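Local atomic coordinates of sulfur oxidation protein soxB (Thermus thermophilus, PDB entry 2WDD), a protein that probably hydrolyses the sulfur-sulfur bond of a cysteine S-thiosulfonate in the bacterial Sox sulfur oxidation pathway, using a pair of manganese ions. Residues Ala125-Asn136 with Val157-Leu168. Sequence-based numbering, arbitrary orientation.
Sequences ALVLDGGDTWTN and VDHMVSHWEWTL. With MN (manganese (II) ion), chain H; MN (manganese (II) ion), chain G.
Asp129 N donates to His159 O at 2.9 Å, within a short parallel pairing of strands 124-129 and 159-160. Beyond it both chains run on as loops into the dimanganese site, an arrangement characteristic of the metallophosphoesterase fold of the 5'-nucleotidase family. Helix 146-155 lies in the connection between the two segments. At the start of the pairing Asp158 OD2 takes an almost straight bond from Val127 N through its anti lone pair, at 2.8 Å.

Asp132 carries the metal end. Its OD2 bridges both manganese ions, and His163 ND1 binds one of them at 2.2 Å. His263 and His286 share the ion of His163; Asp36, His38 and His288 bind the other, and a water bridges the two. The other carboxylate oxygen, Asp132 OD1, receives Trp164 N nearly head-on at 2.7 Å and lies at the edge of the indole, near CD1. This second bond helps fix the rotation of the bridging carboxylate.

Glu165 ties the two loops together. Its chain bends at chi2 (68°), which turns the carboxylate back toward the turn 131-134. OE1 accepts from Asp132 N and His163 N, so it links the backbones of two metal ligands. Glu165 OE2 accepts from Thr133 N at 2.7 Å on its syn side and from Trp134 N on the anti side, tilted well out of the carboxylate plane. With an alanine here, these four backbone N-H groups would probably be left without the carboxylate that accepts from them, and the loops carrying Asp132 and His163 would be less firmly set.

The Trp134 indole crosses the Glu165 chain at about a right angle, its CE3 3.4 Å from Glu165 CG. Its NE1 bonds to Gln152. Met160 SD meets the Trp134 indole obliquely, a Met-aromatic contact, while Met160 CE makes a CH-pi contact over the face of the Trp134 five-membered ring, 4.0 Å from its centroid.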
loop_
_atom_site.group_PDB
_atom_site.type_symbol
_atom_site.label_atom_id
_atom_site.label_comp_id
_atom_site.label_asym_id
_atom_site.label_seq_id
_atom_site.Cartn_x
_atom_site.Cartn_y
_atom_site.Cartn_z
ATOM N N ALA A 125 -0.186 8.032 24.936
ATOM C CA ALA A 125 -0.082 7.830 23.494
ATOM C C ALA A 125 0.570 6.507 23.100
ATOM O O ALA A 125 1.525 6.051 23.734
ATOM C CB ALA A 125 0.650 8.985 22.853
ATOM N N LEU A 126 0.053 5.908 22.031
ATOM C CA LEU A 126 0.606 4.670 21.502
ATOM C C LEU A 126 0.914 4.900 20.036
ATOM O O LEU A 126 0.132 5.548 19.336
ATOM C CB LEU A 126 -0.399 3.521 21.627
ATOM C CG LEU A 126 -0.687 3.006 23.038
ATOM C CD1 LEU A 126 -1.815 1.967 22.992
ATOM C CD2 LEU A 126 0.586 2.412 23.665
ATOM N N VAL A 127 2.073 4.408 19.601
ATOM C CA VAL A 127 2.505 4.516 18.214
ATOM C C VAL A 127 2.264 3.154 17.582
ATOM O O VAL A 127 2.859 2.147 17.993
ATOM C CB VAL A 127 3.978 4.947 18.122
ATOM C CG1 VAL A 127 4.415 4.999 16.658
ATOM C CG2 VAL A 127 4.182 6.317 18.784
ATOM N N LEU A 128 1.372 3.119 16.597
ATOM C CA LEU A 128 0.972 1.858 15.988
ATOM C C LEU A 128 1.286 1.869 14.515
ATOM O O LEU A 128 0.927 2.812 13.809
ATOM C CB LEU A 128 -0.525 1.656 16.179
ATOM C CG LEU A 128 -0.952 1.679 17.652
ATOM C CD1 LEU A 128 -2.455 1.539 17.747
ATOM C CD2 LEU A 128 -0.247 0.560 18.420
ATOM N N ASP A 129 1.962 0.813 14.068
ATOM C CA ASP A 129 2.381 0.656 12.677
ATOM C C ASP A 129 1.580 -0.479 12.029
ATOM O O ASP A 129 1.574 -1.611 12.517
ATOM C CB ASP A 129 3.866 0.327 12.677
ATOM C CG ASP A 129 4.426 0.129 11.289
ATOM O OD1 ASP A 129 3.648 0.129 10.309
ATOM O OD2 ASP A 129 5.659 0.016 11.191
ATOM N N GLY A 130 0.854 -0.163 10.958
ATOM C CA GLY A 130 -0.004 -1.134 10.307
ATOM C C GLY A 130 0.644 -2.150 9.379
ATOM O O GLY A 130 -0.073 -2.950 8.777
ATOM N N GLY A 131 1.972 -2.167 9.283
ATOM C CA GLY A 131 2.639 -3.167 8.455
ATOM C C GLY A 131 2.954 -2.694 7.043
ATOM O O GLY A 131 2.608 -1.579 6.657
ATOM N N ASP A 132 3.605 -3.557 6.266
ATOM C CA ASP A 132 4.141 -3.192 4.945
ATOM C C ASP A 132 5.109 -2.055 5.191
ATOM O O ASP A 132 5.085 -1.028 4.514
ATOM C CB ASP A 132 3.055 -2.777 3.954
ATOM C CG ASP A 132 2.436 -3.966 3.251
ATOM O OD1 ASP A 132 2.848 -5.108 3.538
ATOM O OD2 ASP A 132 1.543 -3.765 2.410
ATOM N N THR A 133 5.948 -2.240 6.203
ATOM C CA THR A 133 6.889 -1.223 6.614
ATOM C C THR A 133 8.314 -1.523 6.161
ATOM O O THR A 133 9.029 -0.633 5.712
ATOM C CB THR A 133 6.882 -1.109 8.155
ATOM O OG1 THR A 133 5.533 -0.976 8.615
ATOM C CG2 THR A 133 7.727 0.078 8.628
ATOM N N TRP A 134 8.735 -2.763 6.372
ATOM C CA TRP A 134 10.133 -3.146 6.207
ATOM C C TRP A 134 10.703 -3.270 4.817
ATOM O O TRP A 134 11.929 -3.370 4.659
ATOM C CB TRP A 134 10.388 -4.486 6.900
ATOM C CG TRP A 134 10.160 -4.504 8.385
ATOM C CD1 TRP A 134 9.968 -3.429 9.220
ATOM C CD2 TRP A 134 10.213 -5.659 9.220
ATOM N NE1 TRP A 134 9.857 -3.860 10.524
ATOM C CE2 TRP A 134 10.008 -5.225 10.551
ATOM C CE3 TRP A 134 10.354 -7.026 8.970
ATOM C CZ2 TRP A 134 9.933 -6.119 11.619
ATOM C CZ3 TRP A 134 10.303 -7.912 10.034
ATOM C CH2 TRP A 134 10.099 -7.450 11.345
ATOM N N THR A 135 9.819 -3.357 3.829
ATOM C CA THR A 135 10.217 -3.689 2.475
ATOM C C THR A 135 9.978 -2.617 1.437
ATOM O O THR A 135 9.345 -1.587 1.706
ATOM C CB THR A 135 9.462 -4.975 2.060
ATOM O OG1 THR A 135 8.052 -4.783 2.275
ATOM C CG2 THR A 135 9.920 -6.159 2.913
ATOM N N ASN A 136 10.467 -2.903 0.229
ATOM C CA ASN A 136 10.179 -2.104 -0.967
ATOM C C ASN A 136 10.785 -0.710 -1.069
ATOM O O ASN A 136 10.115 0.246 -1.457
ATOM C CB ASN A 136 8.675 -2.077 -1.224
ATOM C CG ASN A 136 8.034 -3.426 -0.977
ATOM O OD1 ASN A 136 7.170 -3.568 -0.114
ATOM N ND2 ASN A 136 8.481 -4.435 -1.716
ATOM N N VAL A 157 8.167 2.482 18.083
ATOM C CA VAL A 157 6.890 1.918 17.653
ATOM C C VAL A 157 6.428 0.890 18.678
ATOM O O VAL A 157 7.179 -0.025 19.017
ATOM C CB VAL A 157 7.033 1.266 16.264
ATOM C CG1 VAL A 157 5.755 0.514 15.881
ATOM C CG2 VAL A 157 7.403 2.312 15.216
ATOM N N ASP A 158 5.207 1.030 19.188
ATOM C CA ASP A 158 4.718 0.103 20.206
ATOM C C ASP A 158 4.264 -1.242 19.657
ATOM O O ASP A 158 4.486 -2.282 20.279
ATOM C CB ASP A 158 3.580 0.734 20.989
ATOM C CG ASP A 158 4.036 1.911 21.807
ATOM O OD1 ASP A 158 4.903 1.725 22.690
ATOM O OD2 ASP A 158 3.593 3.035 21.522
ATOM N N HIS A 159 3.587 -1.221 18.514
ATOM C CA HIS A 159 3.109 -2.452 17.897
ATOM C C HIS A 159 3.168 -2.350 16.387
ATOM O O HIS A 159 3.104 -1.255 15.828
ATOM C CB HIS A 159 1.646 -2.715 18.251
ATOM C CG HIS A 159 1.406 -2.973 19.704
ATOM N ND1 HIS A 159 1.963 -4.047 20.369
ATOM C CD2 HIS A 159 0.627 -2.330 20.608
ATOM C CE1 HIS A 159 1.558 -4.037 21.629
ATOM N NE2 HIS A 159 0.740 -3.013 21.796
ATOM N N MET A 160 3.240 -3.506 15.733
ATOM C CA MET A 160 3.128 -3.565 14.285
ATOM C C MET A 160 2.493 -4.895 13.916
ATOM O O MET A 160 2.472 -5.848 14.722
ATOM C CB MET A 160 4.473 -3.404 13.576
ATOM C CG MET A 160 5.238 -4.702 13.364
ATOM S SD MET A 160 6.812 -4.437 12.424
ATOM C CE MET A 160 6.194 -4.421 10.713
ATOM N N VAL A 161 1.912 -4.930 12.719
ATOM C CA VAL A 161 1.391 -6.146 12.123
ATOM C C VAL A 161 2.137 -6.320 10.791
ATOM O O VAL A 161 3.105 -5.589 10.526
ATOM C CB VAL A 161 -0.138 -6.179 12.002
ATOM C CG1 VAL A 161 -0.765 -6.151 13.403
ATOM C CG2 VAL A 161 -0.666 -5.034 11.145
ATOM N N SER A 162 1.715 -7.274 9.966
ATOM C CA SER A 162 2.517 -7.547 8.779
ATOM C C SER A 162 1.819 -7.996 7.509
ATOM O O SER A 162 0.676 -8.430 7.513
ATOM C CB SER A 162 3.522 -8.641 9.148
ATOM O OG SER A 162 2.853 -9.895 9.257
ATOM N N HIS A 163 2.588 -7.922 6.425
ATOM C CA HIS A 163 2.210 -8.427 5.120
ATOM C C HIS A 163 3.480 -8.635 4.286
ATOM O O HIS A 163 4.050 -9.741 4.289
ATOM C CB HIS A 163 1.195 -7.550 4.395
ATOM C CG HIS A 163 0.993 -7.939 2.959
ATOM N ND1 HIS A 163 0.401 -7.101 2.040
ATOM C CD2 HIS A 163 1.353 -9.054 2.276
ATOM C CE1 HIS A 163 0.391 -7.686 0.853
ATOM N NE2 HIS A 163 0.970 -8.871 0.967
ATOM N N TRP A 164 3.962 -7.576 3.625
ATOM C CA TRP A 164 5.157 -7.705 2.774
ATOM C C TRP A 164 6.426 -8.057 3.527
ATOM O O TRP A 164 7.403 -8.487 2.926
ATOM C CB TRP A 164 5.379 -6.459 1.907
ATOM C CG TRP A 164 4.525 -6.453 0.669
ATOM C CD1 TRP A 164 3.235 -6.011 0.557
ATOM C CD2 TRP A 164 4.928 -6.848 -0.639
ATOM N NE1 TRP A 164 2.792 -6.153 -0.739
ATOM C CE2 TRP A 164 3.821 -6.665 -1.494
ATOM C CE3 TRP A 164 6.111 -7.380 -1.166
ATOM C CZ2 TRP A 164 3.857 -7.011 -2.847
ATOM C CZ3 TRP A 164 6.143 -7.708 -2.515
ATOM C CH2 TRP A 164 5.025 -7.525 -3.333
ATOM N N GLU A 165 6.407 -7.882 4.844
ATOM C CA GLU A 165 7.542 -8.239 5.684
ATOM C C GLU A 165 7.985 -9.666 5.370
ATOM O O GLU A 165 9.185 -9.976 5.339
ATOM C CB GLU A 165 7.080 -8.212 7.145
ATOM C CG GLU A 165 7.117 -6.831 7.798
ATOM C CD GLU A 165 6.108 -5.827 7.237
ATOM O OE1 GLU A 165 5.008 -6.238 6.798
ATOM O OE2 GLU A 165 6.414 -4.617 7.330
ATOM N N TRP A 166 7.009 -10.538 5.150
ATOM C CA TRP A 166 7.313 -11.939 4.903
ATOM C C TRP A 166 8.075 -12.238 3.625
ATOM O O TRP A 166 8.541 -13.363 3.451
ATOM C CB TRP A 166 6.056 -12.787 5.011
ATOM C CG TRP A 166 5.503 -12.720 6.405
ATOM C CD1 TRP A 166 4.527 -11.879 6.854
ATOM C CD2 TRP A 166 6.007 -13.406 7.559
ATOM N NE1 TRP A 166 4.372 -12.015 8.217
ATOM C CE2 TRP A 166 5.265 -12.951 8.672
ATOM C CE3 TRP A 166 7.000 -14.371 7.760
ATOM C CZ2 TRP A 166 5.461 -13.451 9.962
ATOM C CZ3 TRP A 166 7.216 -14.842 9.048
ATOM C CH2 TRP A 166 6.441 -14.390 10.129
ATOM N N THR A 167 8.196 -11.255 2.729
ATOM C CA THR A 167 8.942 -11.481 1.490
ATOM C C THR A 167 10.441 -11.450 1.756
ATOM O O THR A 167 11.244 -11.663 0.847
ATOM C CB THR A 167 8.522 -10.538 0.344
ATOM O OG1 THR A 167 8.830 -9.186 0.681
ATOM C CG2 THR A 167 7.033 -10.683 0.047
ATOM N N LEU A 168 10.810 -11.214 3.013
ATOM C CA LEU A 168 12.212 -11.275 3.416
ATOM C C LEU A 168 12.530 -12.722 3.789
ATOM O O LEU A 168 13.693 -13.075 3.968
ATOM C CB LEU A 168 12.484 -10.381 4.624
ATOM C CG LEU A 168 12.369 -8.875 4.369
ATOM C CD1 LEU A 168 12.415 -8.111 5.676
ATOM C CD2 LEU A 168 13.455 -8.393 3.421
HETATM MN MN MN H . -0.328 -4.993 2.178
HETATM MN MN MN G . 0.955 -1.927 1.348
HETATM O O HOH W 1 3.970 5.321 22.785
HETATM O O HOH W 2 9.636 -7.480 -1.410
HETATM O O HOH W 3 -0.566 -3.290 0.949
#